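Local coordinates for protein superoxide dismutase [Fe] (Sulfolobus acidocaldarius, PDB 1B06) that converts superoxide radicals into hydrogen peroxide and oxygen at a single iron ion in each subunit, so removing a toxic by-product of the cell, at residues L6-F11 with L48-E53; S133-L138 with E153-N158; A94-G99 with N196-E201; L14-D19 with I86-M91. All blocks are in the same frame, centred on the assembly; numbering follows the deposited sequence.

Contact 1: residues L6-F11 with L48-E53; sequences LKRYEF and LLDRLE
Arg8 runs alongside Leu49, in the opposite direction, and carries its charge to two acids on helix 27-57. Beyond CB its chain bends (chi2 -66°), and the CD methylene then rests on Leu49 CB at 3.9 Å. From there NE donates to Asp50 OD1 (2.8 Å), an oxygen almost in the guanidinium plane but met from above its own carboxylate plane. NH2 makes a weak bond to Glu53 OE1 (3.2 Å) and lies so close to Asp50 OD1 (2.4 Å) that the geometry there is doubtful; NH1 faces Glu53 OE2 at 3.5 Å. Aspartate and glutamate one turn apart are well placed to grip one arginine. Glu53 OE2 also accepts from Leu6 N through its anti lone pair in a nearly straight bond of 2.9 Å. Leu49 CD1 approaches Tyr9 CE2 at 4.0 Å, and Tyr9 OH bonds to Asp141 of the second subunit. A salt-bridge network thus fastens the extended N-terminal segment along the first long helix of the alpha-hairpin domain of iron/manganese superoxide dismutases.

Contact 2: residues S133-L138 with E153-N158; sequences SGWTVL and ENHFMN
Trp135 and His155 meet rim to rim, joined by a hydrogen bond from indole NE1 to imidazole ND1 of 3.0 Å. The donor hydrogen points well at its acceptor (158°), and each partner lies near the plane of the other's ring although the two planes are turned 52° apart. Neither ring therefore covers the other. In Trp135 CG stands anti to the carbonyl carbon (chi1 -48°), which swings the pyrrole edge towards 153-158 and also brings CD1 to 3.4 Å from Asn154 O. His155 has its second nitrogen, NE2, bonded to Tyr41 OH, so both imidazole nitrogens are engaged and the ring's rotation is fixed. This lines the iron site between the alpha-hairpin and C-terminal domains, which takes ligands from both: Trp135 packs against the metal ligands Asp170 and His84, meeting the latter edge-to-face. A phenylalanine in its place would probably leave His155 ND1 without its donor and open a gap beside those ligands. Below the rings, Gly134 and Glu153 form an antiparallel non-hydrogen-bonded pair, where a side chain on Gly134 would come tight against Glu153 CA. Next to it, Asn154 N donates to Ser133 O (3.1 Å). Glu153 points its CB away from 133-138; its OE2 accepts a bond of 3.3 Å from Asn158 ND2, and OE1 forms a salt bridge with Arg72 of the fourth subunit.

Contact 3: residues A94-G99 with N196-E201; sequences AGKGGG and NWDDAE
Trp197 sets the pyrrole part of its indole against the backbone of Gly98 and Gly99. Its CD1 lies 3.3 Å from Gly98 O, at the ring edge, while NE1 makes a weak, bent hydrogen bond of 3.3 Å to Gly99 O. The backbone angles of Gly98 and Gly99 would jam a side chain against the preceding carbonyl oxygen, so glycine suits both places. On the solvent side, Lys96 folds back through bends at chi2, chi3 and chi4, bringing NZ to 3.1 Å from Asp198 OD2 in a salt bridge whose hydrogen bond is weak; the lysine is poorly ordered, so this is probably a loose tether. Its CE passes 3.5 Å from Asn196 OD1. With CG anti to the backbone N (chi1 -174°), Asn196 turns that oxygen to the amide nitrogens of Asp198 and Asp199, accepting a weak bond from each. Short enough to reach back in this way, Asn196 is the N-cap of helix 197-205, held beside the loop that follows helix 67-89.

Contact 4: residues L14-D19 with I86-M91; sequences LPYKVD and IYWNNM
Trp88, Tyr16 and Pro15 bury the most surface, and Tyr16 and Pro15 meet Trp88 at different parts. The indole of Trp88 is layered between two residues: Leu14 sets CD1 over the face of the five-membered ring, a CH-pi contact 3.9 Å from the centroid, while Tyr87 CD2 covers the opposite face. A branched leucine offers a methyl that can rest flat on such a ring. Tyr16 reaches the backbone instead, its OH donating to Trp88 O at 2.7 Å, in the carbonyl plane and on a lone pair. Its unusual first torsion (chi1 32°) places CG between the backbone N and the carbonyl carbon, and the ring lies with Pro15 CD over one face near the rim. The hydroxyl also touches Met91 CE at 3.8 Å. A phenylalanine here is likely to lose the bond to Trp88 O, depriving that carbonyl of a strong donor where helix 67-89 is ending. Pro15, compact and rigid, packs CD on Trp88 CB at 3.8 Å and brings CG to 3.4 Å from Asn89 OD1. The indole's NE1 is hydrogen-bonded to His38 ND1, and its ring meets the iron ligand His33 edge-to-face. Apolar contacts on the indole, joined to one strong bond at its backbone, suggest that the N-terminal loop probably helps to hold an aromatic residue in the second shell of the iron.

Overall arrangement
From the N terminus, the leading loop is pinned twice. Contact 1 lays 6-11 on the far part of helix 27-57, and contact 4 then ties 14-19 to the end of helix 67-89; their segments alternate along the chain, so the two closures cross within the alpha-hairpin domain. Contact 3 joins the loop after helix 67-89 to the start of helix 197-205, enclosing 96 residues, and contact 2 is nested inside, linking strand 134-140 to the segment after strand 147-153. Contact 4 touches both contact 2 and contact 3: Tyr87 packs on Trp135 of contact 2, and Asn90 O lies 2.8 Å from Asn196 N of contact 3, a probable hydrogen bond. Contacts 1 and 2 both touch the second subunit.

Contact 1: residues L6-F11 with L48-E53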
loop_
_atom_site.group_PDB
_atom_site.type_symbol
_atom_site.label_atom_id
_atom_site.label_comp_id
_atom_site.label_asym_id
_atom_site.label_seq_id
_atom_site.Cartn_x
_atom_site.Cartn_y
_atom_site.Cartn_z
ATOM N N LEU A 6 -21.995 -13.211 14.124
ATOM C CA LEU A 6 -21.252 -11.967 14.246
ATOM C C LEU A 6 -22.268 -10.831 14.177
ATOM O O LEU A 6 -23.311 -10.962 13.533
ATOM C CB LEU A 6 -20.238 -11.834 13.102
ATOM C CG LEU A 6 -19.229 -12.972 12.903
ATOM C CD1 LEU A 6 -18.512 -12.803 11.574
ATOM C CD2 LEU A 6 -18.230 -12.970 14.039
ATOM N N LYS A 7 -21.976 -9.726 14.854
ATOM C CA LYS A 7 -22.871 -8.579 14.847
ATOM C C LYS A 7 -22.604 -7.722 13.610
ATOM O O LYS A 7 -21.500 -7.724 13.065
ATOM C CB LYS A 7 -22.665 -7.748 16.114
ATOM C CG LYS A 7 -23.586 -6.539 16.217
ATOM C CD LYS A 7 -24.619 -6.716 17.323
ATOM C CE LYS A 7 -25.813 -5.784 17.128
ATOM N NZ LYS A 7 -26.964 -6.142 18.012
ATOM N N ARG A 8 -23.623 -7.003 13.156
ATOM C CA ARG A 8 -23.479 -6.147 11.989
ATOM C C ARG A 8 -23.401 -4.696 12.420
ATOM O O ARG A 8 -23.707 -4.364 13.563
ATOM C CB ARG A 8 -24.660 -6.339 11.042
ATOM C CG ARG A 8 -24.846 -7.776 10.576
ATOM C CD ARG A 8 -23.685 -8.239 9.704
ATOM N NE ARG A 8 -23.946 -9.533 9.079
ATOM C CZ ARG A 8 -23.870 -10.699 9.714
ATOM N NH1 ARG A 8 -23.538 -10.737 10.998
ATOM N NH2 ARG A 8 -24.135 -11.827 9.068
ATOM N N TYR A 9 -22.988 -3.830 11.505
ATOM C CA TYR A 9 -22.865 -2.409 11.807
ATOM C C TYR A 9 -24.152 -1.667 11.485
ATOM O O TYR A 9 -24.904 -2.066 10.596
ATOM C CB TYR A 9 -21.704 -1.798 11.010
ATOM C CG TYR A 9 -20.346 -2.277 11.475
ATOM C CD1 TYR A 9 -19.763 -1.761 12.633
ATOM C CD2 TYR A 9 -19.670 -3.285 10.790
ATOM C CE1 TYR A 9 -18.541 -2.241 13.101
ATOM C CE2 TYR A 9 -18.448 -3.773 11.251
ATOM C CZ TYR A 9 -17.895 -3.248 12.406
ATOM O OH TYR A 9 -16.706 -3.744 12.878
ATOM N N GLU A 10 -24.397 -0.586 12.214
ATOM C CA GLU A 10 -25.585 0.225 12.009
ATOM C C GLU A 10 -25.206 1.577 11.426
ATOM O O GLU A 10 -24.202 2.168 11.815
ATOM C CB GLU A 10 -26.320 0.428 13.332
ATOM C CG GLU A 10 -27.619 -0.361 13.439
ATOM C CD GLU A 10 -27.799 -1.011 14.800
ATOM O OE1 GLU A 10 -27.655 -0.303 15.822
ATOM O OE2 GLU A 10 -28.083 -2.229 14.845
ATOM N N PHE A 11 -26.010 2.056 10.484
ATOM C CA PHE A 11 -25.776 3.348 9.856
ATOM C C PHE A 11 -26.185 4.431 10.858
ATOM O O PHE A 11 -27.348 4.525 11.249
ATOM C CB PHE A 11 -26.607 3.461 8.572
ATOM C CG PHE A 11 -26.337 4.709 7.770
ATOM C CD1 PHE A 11 -25.041 5.065 7.421
ATOM C CD2 PHE A 11 -27.389 5.516 7.343
ATOM C CE1 PHE A 11 -24.795 6.198 6.661
ATOM C CE2 PHE A 11 -27.150 6.654 6.583
ATOM C CZ PHE A 11 -25.846 6.992 6.241
ATOM N N LEU A 48 -19.953 -8.318 3.650
ATOM C CA LEU A 48 -18.738 -9.117 3.735
ATOM C C LEU A 48 -18.733 -9.908 5.034
ATOM O O LEU A 48 -18.137 -10.981 5.106
ATOM C CB LEU A 48 -17.496 -8.231 3.662
ATOM C CG LEU A 48 -17.100 -7.769 2.261
ATOM C CD1 LEU A 48 -15.947 -6.798 2.372
ATOM C CD2 LEU A 48 -16.714 -8.965 1.398
ATOM N N LEU A 49 -19.396 -9.376 6.057
ATOM C CA LEU A 49 -19.482 -10.060 7.343
ATOM C C LEU A 49 -20.372 -11.297 7.181
ATOM O O LEU A 49 -20.164 -12.319 7.837
ATOM C CB LEU A 49 -20.064 -9.127 8.403
ATOM C CG LEU A 49 -19.085 -8.143 9.056
ATOM C CD1 LEU A 49 -19.819 -7.295 10.092
ATOM C CD2 LEU A 49 -17.948 -8.901 9.716
ATOM N N ASP A 50 -21.367 -11.196 6.306
ATOM C CA ASP A 50 -22.259 -12.311 6.037
ATOM C C ASP A 50 -21.432 -13.472 5.482
ATOM O O ASP A 50 -21.567 -14.614 5.927
ATOM C CB ASP A 50 -23.321 -11.904 5.013
ATOM C CG ASP A 50 -24.360 -10.967 5.589
ATOM O OD1 ASP A 50 -24.580 -10.999 6.816
ATOM O OD2 ASP A 50 -24.960 -10.196 4.813
ATOM N N ARG A 51 -20.572 -13.169 4.510
ATOM C CA ARG A 51 -19.719 -14.179 3.895
ATOM C C ARG A 51 -18.740 -14.774 4.902
ATOM O O ARG A 51 -18.549 -15.989 4.942
ATOM C CB ARG A 51 -18.945 -13.582 2.719
ATOM C CG ARG A 51 -19.644 -13.754 1.390
ATOM C CD ARG A 51 -18.864 -13.103 0.265
ATOM N NE ARG A 51 -17.852 -13.990 -0.303
ATOM C CZ ARG A 51 -18.116 -15.115 -0.968
ATOM N NH1 ARG A 51 -19.368 -15.505 -1.150
ATOM N NH2 ARG A 51 -17.124 -15.845 -1.468
ATOM N N LEU A 52 -18.122 -13.922 5.712
ATOM C CA LEU A 52 -17.173 -14.400 6.710
ATOM C C LEU A 52 -17.881 -15.326 7.699
ATOM O O LEU A 52 -17.336 -16.349 8.118
ATOM C CB LEU A 52 -16.539 -13.219 7.459
ATOM C CG LEU A 52 -15.413 -13.562 8.450
ATOM C CD1 LEU A 52 -14.331 -14.382 7.746
ATOM C CD2 LEU A 52 -14.814 -12.282 9.020
ATOM N N GLU A 53 -19.099 -14.959 8.071
ATOM C CA GLU A 53 -19.881 -15.758 9.001
ATOM C C GLU A 53 -20.156 -17.139 8.405
ATOM O O GLU A 53 -20.008 -18.160 9.079
ATOM C CB GLU A 53 -21.197 -15.049 9.304
ATOM C CG GLU A 53 -21.941 -15.598 10.489
ATOM C CD GLU A 53 -23.229 -14.850 10.745
ATOM O OE1 GLU A 53 -24.141 -14.938 9.901
ATOM O OE2 GLU A 53 -23.327 -14.171 11.787
#

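Contact 2: residues S133-L138 with E153-N158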
loop_
_atom_site.group_PDB
_atom_site.type_symbol
_atom_site.label_atom_id
_atom_site.label_comp_id
_atom_site.label_asym_id
_atom_site.label_seq_id
_atom_site.Cartn_x
_atom_site.Cartn_y
_atom_site.Cartn_z
ATOM N N SER A 133 -6.049 10.274 -2.531
ATOM C CA SER A 133 -7.190 10.201 -1.622
ATOM C C SER A 133 -6.852 9.623 -0.255
ATOM O O SER A 133 -6.078 8.673 -0.149
ATOM C CB SER A 133 -8.294 9.363 -2.262
ATOM O OG SER A 133 -9.017 10.141 -3.196
ATOM N N GLY A 134 -7.452 10.193 0.787
ATOM C CA GLY A 134 -7.190 9.718 2.129
ATOM C C GLY A 134 -7.651 10.687 3.189
ATOM O O GLY A 134 -8.573 11.468 2.963
ATOM N N TRP A 135 -7.013 10.633 4.353
ATOM C CA TRP A 135 -7.365 11.505 5.469
ATOM C C TRP A 135 -6.112 11.995 6.179
ATOM O O TRP A 135 -5.040 11.407 6.032
ATOM C CB TRP A 135 -8.182 10.747 6.522
ATOM C CG TRP A 135 -9.323 9.932 6.026
ATOM C CD1 TRP A 135 -9.261 8.805 5.256
ATOM C CD2 TRP A 135 -10.711 10.152 6.310
ATOM N NE1 TRP A 135 -10.527 8.308 5.044
ATOM C CE2 TRP A 135 -11.435 9.115 5.680
ATOM C CE3 TRP A 135 -11.412 11.124 7.036
ATOM C CZ2 TRP A 135 -12.830 9.024 5.755
ATOM C CZ3 TRP A 135 -12.799 11.032 7.111
ATOM C CH2 TRP A 135 -13.493 9.988 6.474
ATOM N N THR A 136 -6.248 13.076 6.944
ATOM C CA THR A 136 -5.140 13.563 7.754
ATOM C C THR A 136 -5.740 13.513 9.145
ATOM O O THR A 136 -6.825 14.046 9.392
ATOM C CB THR A 136 -4.688 14.984 7.407
ATOM O OG1 THR A 136 -4.098 14.984 6.100
ATOM C CG2 THR A 136 -3.626 15.444 8.398
ATOM N N VAL A 137 -5.044 12.840 10.045
ATOM C CA VAL A 137 -5.538 12.638 11.393
ATOM C C VAL A 137 -4.579 13.106 12.471
ATOM O O VAL A 137 -3.377 13.220 12.241
ATOM C CB VAL A 137 -5.807 11.126 11.614
ATOM C CG1 VAL A 137 -6.527 10.900 12.912
ATOM C CG2 VAL A 137 -6.620 10.568 10.456
ATOM N N LEU A 138 -5.130 13.388 13.645
ATOM C CA LEU A 138 -4.331 13.774 14.798
ATOM C C LEU A 138 -4.657 12.735 15.865
ATOM O O LEU A 138 -5.798 12.658 16.334
ATOM C CB LEU A 138 -4.702 15.166 15.309
ATOM C CG LEU A 138 -3.830 15.576 16.502
ATOM C CD1 LEU A 138 -2.413 15.830 16.014
ATOM C CD2 LEU A 138 -4.387 16.817 17.174
ATOM N N GLU A 153 -3.547 6.944 3.890
ATOM C CA GLU A 153 -3.849 6.694 2.483
ATOM C C GLU A 153 -5.074 5.780 2.407
ATOM O O GLU A 153 -5.173 4.788 3.139
ATOM C CB GLU A 153 -2.631 6.073 1.793
ATOM C CG GLU A 153 -1.614 7.123 1.364
ATOM C CD GLU A 153 -0.231 6.557 1.130
ATOM O OE1 GLU A 153 -0.080 5.664 0.271
ATOM O OE2 GLU A 153 0.712 7.016 1.802
ATOM N N ASN A 154 -6.009 6.125 1.528
ATOM C CA ASN A 154 -7.258 5.384 1.410
ATOM C C ASN A 154 -7.848 5.449 2.816
ATOM O O ASN A 154 -7.621 6.424 3.535
ATOM C CB ASN A 154 -7.006 3.934 0.988
ATOM C CG ASN A 154 -8.208 3.314 0.285
ATOM O OD1 ASN A 154 -9.351 3.492 0.708
ATOM N ND2 ASN A 154 -7.952 2.582 -0.793
ATOM N N HIS A 155 -8.586 4.427 3.226
ATOM C CA HIS A 155 -9.170 4.440 4.567
ATOM C C HIS A 155 -8.354 3.607 5.549
ATOM O O HIS A 155 -8.520 3.736 6.767
ATOM C CB HIS A 155 -10.590 3.843 4.558
ATOM C CG HIS A 155 -11.566 4.566 3.683
ATOM N ND1 HIS A 155 -11.852 5.906 3.832
ATOM C CD2 HIS A 155 -12.354 4.122 2.677
ATOM C CE1 HIS A 155 -12.775 6.256 2.953
ATOM N NE2 HIS A 155 -13.096 5.192 2.239
ATOM N N PHE A 156 -7.463 2.767 5.027
ATOM C CA PHE A 156 -6.735 1.836 5.878
ATOM C C PHE A 156 -5.218 1.804 5.906
ATOM O O PHE A 156 -4.651 0.934 6.559
ATOM C CB PHE A 156 -7.224 0.420 5.566
ATOM C CG PHE A 156 -7.094 0.051 4.118
ATOM C CD1 PHE A 156 -8.063 0.435 3.200
ATOM C CD2 PHE A 156 -5.989 -0.667 3.667
ATOM C CE1 PHE A 156 -7.935 0.111 1.839
ATOM C CE2 PHE A 156 -5.850 -0.996 2.316
ATOM C CZ PHE A 156 -6.825 -0.605 1.400
ATOM N N MET A 157 -4.551 2.719 5.218
ATOM C CA MET A 157 -3.095 2.698 5.236
ATOM C C MET A 157 -2.486 3.831 6.058
ATOM O O MET A 157 -2.888 4.982 5.924
ATOM C CB MET A 157 -2.549 2.750 3.809
ATOM C CG MET A 157 -2.831 1.499 3.004
ATOM S SD MET A 157 -2.267 1.609 1.303
ATOM C CE MET A 157 -3.623 2.476 0.549
ATOM N N ASN A 158 -1.529 3.471 6.916
ATOM C CA ASN A 158 -0.780 4.396 7.773
ATOM C C ASN A 158 -1.313 4.650 9.171
ATOM O O ASN A 158 -0.761 5.471 9.884
ATOM C CB ASN A 158 -0.568 5.749 7.076
ATOM C CG ASN A 158 0.157 5.619 5.753
ATOM O OD1 ASN A 158 0.600 4.531 5.373
ATOM N ND2 ASN A 158 0.278 6.728 5.037
#

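Contact 3: residues A94-G99 with N196-E201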
loop_
_atom_site.group_PDB
_atom_site.type_symbol
_atom_site.label_atom_id
_atom_site.label_comp_id
_atom_site.label_asym_id
_atom_site.label_seq_id
_atom_site.Cartn_x
_atom_site.Cartn_y
_atom_site.Cartn_z
ATOM N N ALA A 94 -21.467 26.305 11.435
ATOM C CA ALA A 94 -20.719 27.561 11.447
ATOM C C ALA A 94 -20.478 28.193 12.818
ATOM O O ALA A 94 -19.333 28.357 13.247
ATOM C CB ALA A 94 -21.412 28.564 10.535
ATOM N N GLY A 95 -21.560 28.557 13.497
ATOM C CA GLY A 95 -21.433 29.182 14.799
ATOM C C GLY A 95 -20.824 28.309 15.880
ATOM O O GLY A 95 -19.864 28.709 16.535
ATOM N N LYS A 96 -21.384 27.118 16.069
ATOM C CA LYS A 96 -20.908 26.190 17.090
ATOM C C LYS A 96 -19.494 25.683 16.821
ATOM O O LYS A 96 -18.710 25.485 17.748
ATOM C CB LYS A 96 -21.865 25.000 17.199
ATOM C CG LYS A 96 -21.816 24.286 18.541
ATOM C CD LYS A 96 -21.012 22.993 18.454
ATOM C CE LYS A 96 -19.828 23.006 19.409
ATOM N NZ LYS A 96 -20.218 22.543 20.769
ATOM N N GLY A 97 -19.175 25.471 15.550
ATOM C CA GLY A 97 -17.854 24.985 15.199
ATOM C C GLY A 97 -16.889 26.097 14.843
ATOM O O GLY A 97 -17.277 27.260 14.722
ATOM N N GLY A 98 -15.622 25.737 14.675
ATOM C CA GLY A 98 -14.614 26.717 14.329
ATOM C C GLY A 98 -13.987 27.310 15.567
ATOM O O GLY A 98 -14.210 26.826 16.677
ATOM N N GLY A 99 -13.199 28.360 15.379
ATOM C CA GLY A 99 -12.556 29.003 16.508
ATOM C C GLY A 99 -11.239 28.367 16.904
ATOM O O GLY A 99 -10.537 27.782 16.079
ATOM N N ASN A 196 -15.193 20.992 15.135
ATOM C CA ASN A 196 -15.861 20.939 16.431
ATOM C C ASN A 196 -14.843 20.649 17.528
ATOM O O ASN A 196 -14.580 19.494 17.865
ATOM C CB ASN A 196 -16.945 19.861 16.411
ATOM C CG ASN A 196 -17.774 19.843 17.673
ATOM O OD1 ASN A 196 -17.485 20.554 18.630
ATOM N ND2 ASN A 196 -18.812 19.025 17.681
ATOM N N TRP A 197 -14.277 21.713 18.084
ATOM C CA TRP A 197 -13.273 21.590 19.129
ATOM C C TRP A 197 -13.797 20.978 20.424
ATOM O O TRP A 197 -13.026 20.417 21.205
ATOM C CB TRP A 197 -12.647 22.958 19.392
ATOM C CG TRP A 197 -11.769 23.395 18.262
ATOM C CD1 TRP A 197 -11.982 24.445 17.414
ATOM C CD2 TRP A 197 -10.556 22.762 17.823
ATOM N NE1 TRP A 197 -10.976 24.506 16.474
ATOM C CE2 TRP A 197 -10.089 23.486 16.702
ATOM C CE3 TRP A 197 -9.819 21.655 18.268
ATOM C CZ2 TRP A 197 -8.915 23.138 16.017
ATOM C CZ3 TRP A 197 -8.649 21.308 17.585
ATOM C CH2 TRP A 197 -8.213 22.050 16.472
ATOM N N ASP A 198 -15.101 21.078 20.659
ATOM C CA ASP A 198 -15.686 20.501 21.867
ATOM C C ASP A 198 -15.602 18.988 21.748
ATOM O O ASP A 198 -15.225 18.298 22.692
ATOM C CB ASP A 198 -17.145 20.929 22.019
ATOM C CG ASP A 198 -17.282 22.297 22.649
ATOM O OD1 ASP A 198 -17.183 22.389 23.891
ATOM O OD2 ASP A 198 -17.484 23.281 21.904
ATOM N N ASP A 199 -15.958 18.481 20.574
ATOM C CA ASP A 199 -15.900 17.055 20.307
ATOM C C ASP A 199 -14.452 16.576 20.461
ATOM O O ASP A 199 -14.197 15.554 21.091
ATOM C CB ASP A 199 -16.392 16.763 18.885
ATOM C CG ASP A 199 -16.209 15.304 18.486
ATOM O OD1 ASP A 199 -16.993 14.456 18.960
ATOM O OD2 ASP A 199 -15.286 15.003 17.696
ATOM N N ALA A 200 -13.508 17.322 19.890
ATOM C CA ALA A 200 -12.098 16.954 19.968
ATOM C C ALA A 200 -11.621 16.892 21.419
ATOM O O ALA A 200 -10.944 15.944 21.813
ATOM C CB ALA A 200 -11.251 17.944 19.175
ATOM N N GLU A 201 -11.980 17.896 22.215
ATOM C CA GLU A 201 -11.569 17.924 23.614
ATOM C C GLU A 201 -12.175 16.754 24.379
ATOM O O GLU A 201 -11.539 16.182 25.266
ATOM C CB GLU A 201 -11.986 19.239 24.275
ATOM C CG GLU A 201 -11.811 19.251 25.795
ATOM C CD GLU A 201 -10.354 19.346 26.230
ATOM O OE1 GLU A 201 -9.462 19.327 25.362
ATOM O OE2 GLU A 201 -10.097 19.443 27.447
#

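Contact 4: residues L14-D19 with I86-M91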
loop_
_atom_site.group_PDB
_atom_site.type_symbol
_atom_site.label_atom_id
_atom_site.label_comp_id
_atom_site.label_asym_id
_atom_site.label_seq_id
_atom_site.Cartn_x
_atom_site.Cartn_y
_atom_site.Cartn_z
ATOM N N LEU A 14 -26.922 11.642 11.090
ATOM C CA LEU A 14 -26.123 12.853 10.945
ATOM C C LEU A 14 -26.456 13.726 12.152
ATOM O O LEU A 14 -27.620 13.859 12.522
ATOM C CB LEU A 14 -26.495 13.578 9.646
ATOM C CG LEU A 14 -25.414 14.407 8.948
ATOM C CD1 LEU A 14 -24.262 13.512 8.528
ATOM C CD2 LEU A 14 -26.008 15.093 7.741
ATOM N N PRO A 15 -25.441 14.324 12.792
ATOM C CA PRO A 15 -25.676 15.177 13.965
ATOM C C PRO A 15 -26.337 16.531 13.690
ATOM O O PRO A 15 -26.628 17.281 14.621
ATOM C CB PRO A 15 -24.283 15.343 14.584
ATOM C CG PRO A 15 -23.371 14.433 13.795
ATOM C CD PRO A 15 -24.012 14.225 12.469
ATOM N N TYR A 16 -26.577 16.843 12.421
ATOM C CA TYR A 16 -27.190 18.115 12.048
ATOM C C TYR A 16 -27.821 17.972 10.673
ATOM O O TYR A 16 -27.789 16.891 10.083
ATOM C CB TYR A 16 -26.128 19.217 12.014
ATOM C CG TYR A 16 -24.770 18.704 11.595
ATOM C CD1 TYR A 16 -24.531 18.314 10.279
ATOM C CD2 TYR A 16 -23.747 18.549 12.526
ATOM C CE1 TYR A 16 -23.312 17.776 9.901
ATOM C CE2 TYR A 16 -22.520 18.010 12.160
ATOM C CZ TYR A 16 -22.309 17.624 10.850
ATOM O OH TYR A 16 -21.107 17.066 10.488
ATOM N N LYS A 17 -28.397 19.058 10.165
ATOM C CA LYS A 17 -29.025 19.041 8.849
ATOM C C LYS A 17 -27.934 19.063 7.790
ATOM O O LYS A 17 -26.847 19.580 8.034
ATOM C CB LYS A 17 -29.947 20.246 8.689
ATOM C CG LYS A 17 -31.136 20.225 9.628
ATOM C CD LYS A 17 -32.277 21.074 9.093
ATOM C CE LYS A 17 -33.300 21.381 10.180
ATOM N NZ LYS A 17 -34.546 21.988 9.627
ATOM N N VAL A 18 -28.225 18.506 6.618
ATOM C CA VAL A 18 -27.235 18.433 5.544
ATOM C C VAL A 18 -26.734 19.777 5.033
ATOM O O VAL A 18 -25.741 19.832 4.309
ATOM C CB VAL A 18 -27.765 17.629 4.335
ATOM C CG1 VAL A 18 -28.073 16.205 4.755
ATOM C CG2 VAL A 18 -28.999 18.295 3.763
ATOM N N ASP A 19 -27.416 20.858 5.400
ATOM C CA ASP A 19 -27.001 22.183 4.958
ATOM C C ASP A 19 -26.462 23.014 6.114
ATOM O O ASP A 19 -26.253 24.217 5.971
ATOM C CB ASP A 19 -28.170 22.914 4.295
ATOM C CG ASP A 19 -29.296 23.224 5.266
ATOM O OD1 ASP A 19 -29.287 22.687 6.393
ATOM O OD2 ASP A 19 -30.194 24.009 4.904
ATOM N N ILE A 86 -16.652 9.473 12.828
ATOM C CA ILE A 86 -15.923 10.438 13.645
ATOM C C ILE A 86 -15.971 11.811 12.968
ATOM O O ILE A 86 -16.189 12.834 13.618
ATOM C CB ILE A 86 -14.446 10.027 13.808
ATOM C CG1 ILE A 86 -14.352 8.722 14.597
ATOM C CG2 ILE A 86 -13.677 11.124 14.527
ATOM C CD1 ILE A 86 -13.024 8.004 14.435
ATOM N N TYR A 87 -15.764 11.807 11.655
ATOM C CA TYR A 87 -15.756 13.013 10.832
ATOM C C TYR A 87 -16.997 13.890 11.030
ATOM O O TYR A 87 -16.876 15.098 11.251
ATOM C CB TYR A 87 -15.620 12.597 9.366
ATOM C CG TYR A 87 -15.572 13.719 8.350
ATOM C CD1 TYR A 87 -14.638 14.750 8.451
ATOM C CD2 TYR A 87 -16.427 13.712 7.251
ATOM C CE1 TYR A 87 -14.557 15.754 7.467
ATOM C CE2 TYR A 87 -16.358 14.701 6.267
ATOM C CZ TYR A 87 -15.424 15.716 6.377
ATOM O OH TYR A 87 -15.360 16.681 5.396
ATOM N N TRP A 88 -18.185 13.287 10.962
ATOM C CA TRP A 88 -19.428 14.039 11.132
ATOM C C TRP A 88 -19.493 14.706 12.501
ATOM O O TRP A 88 -19.906 15.855 12.619
ATOM C CB TRP A 88 -20.653 13.136 10.975
ATOM C CG TRP A 88 -20.711 12.345 9.696
ATOM C CD1 TRP A 88 -21.021 11.023 9.574
ATOM C CD2 TRP A 88 -20.467 12.824 8.365
ATOM N NE1 TRP A 88 -20.986 10.645 8.254
ATOM C CE2 TRP A 88 -20.649 11.728 7.489
ATOM C CE3 TRP A 88 -20.113 14.068 7.827
ATOM C CZ2 TRP A 88 -20.489 11.839 6.100
ATOM C CZ3 TRP A 88 -19.954 14.178 6.442
ATOM C CH2 TRP A 88 -20.143 13.067 5.598
ATOM N N ASN A 89 -19.085 13.979 13.535
ATOM C CA ASN A 89 -19.113 14.498 14.895
ATOM C C ASN A 89 -17.975 15.466 15.184
ATOM O O ASN A 89 -18.051 16.264 16.123
ATOM C CB ASN A 89 -19.055 13.345 15.893
ATOM C CG ASN A 89 -20.361 12.593 15.980
ATOM O OD1 ASN A 89 -21.402 13.178 16.251
ATOM N ND2 ASN A 89 -20.314 11.291 15.748
ATOM N N ASN A 90 -16.924 15.393 14.375
ATOM C CA ASN A 90 -15.757 16.247 14.551
ATOM C C ASN A 90 -15.949 17.618 13.911
ATOM O O ASN A 90 -15.035 18.442 13.907
ATOM C CB ASN A 90 -14.525 15.559 13.956
ATOM C CG ASN A 90 -13.234 15.945 14.661
ATOM O OD1 ASN A 90 -13.128 15.886 15.891
ATOM N ND2 ASN A 90 -12.239 16.340 13.878
ATOM N N MET A 91 -17.140 17.844 13.363
ATOM C CA MET A 91 -17.492 19.117 12.736
ATOM C C MET A 91 -18.763 19.656 13.407
ATOM O O MET A 91 -19.496 18.906 14.052
ATOM C CB MET A 91 -17.731 18.923 11.235
ATOM C CG MET A 91 -16.476 18.573 10.448
ATOM S SD MET A 91 -16.672 18.666 8.660
ATOM C CE MET A 91 -17.942 17.370 8.375
#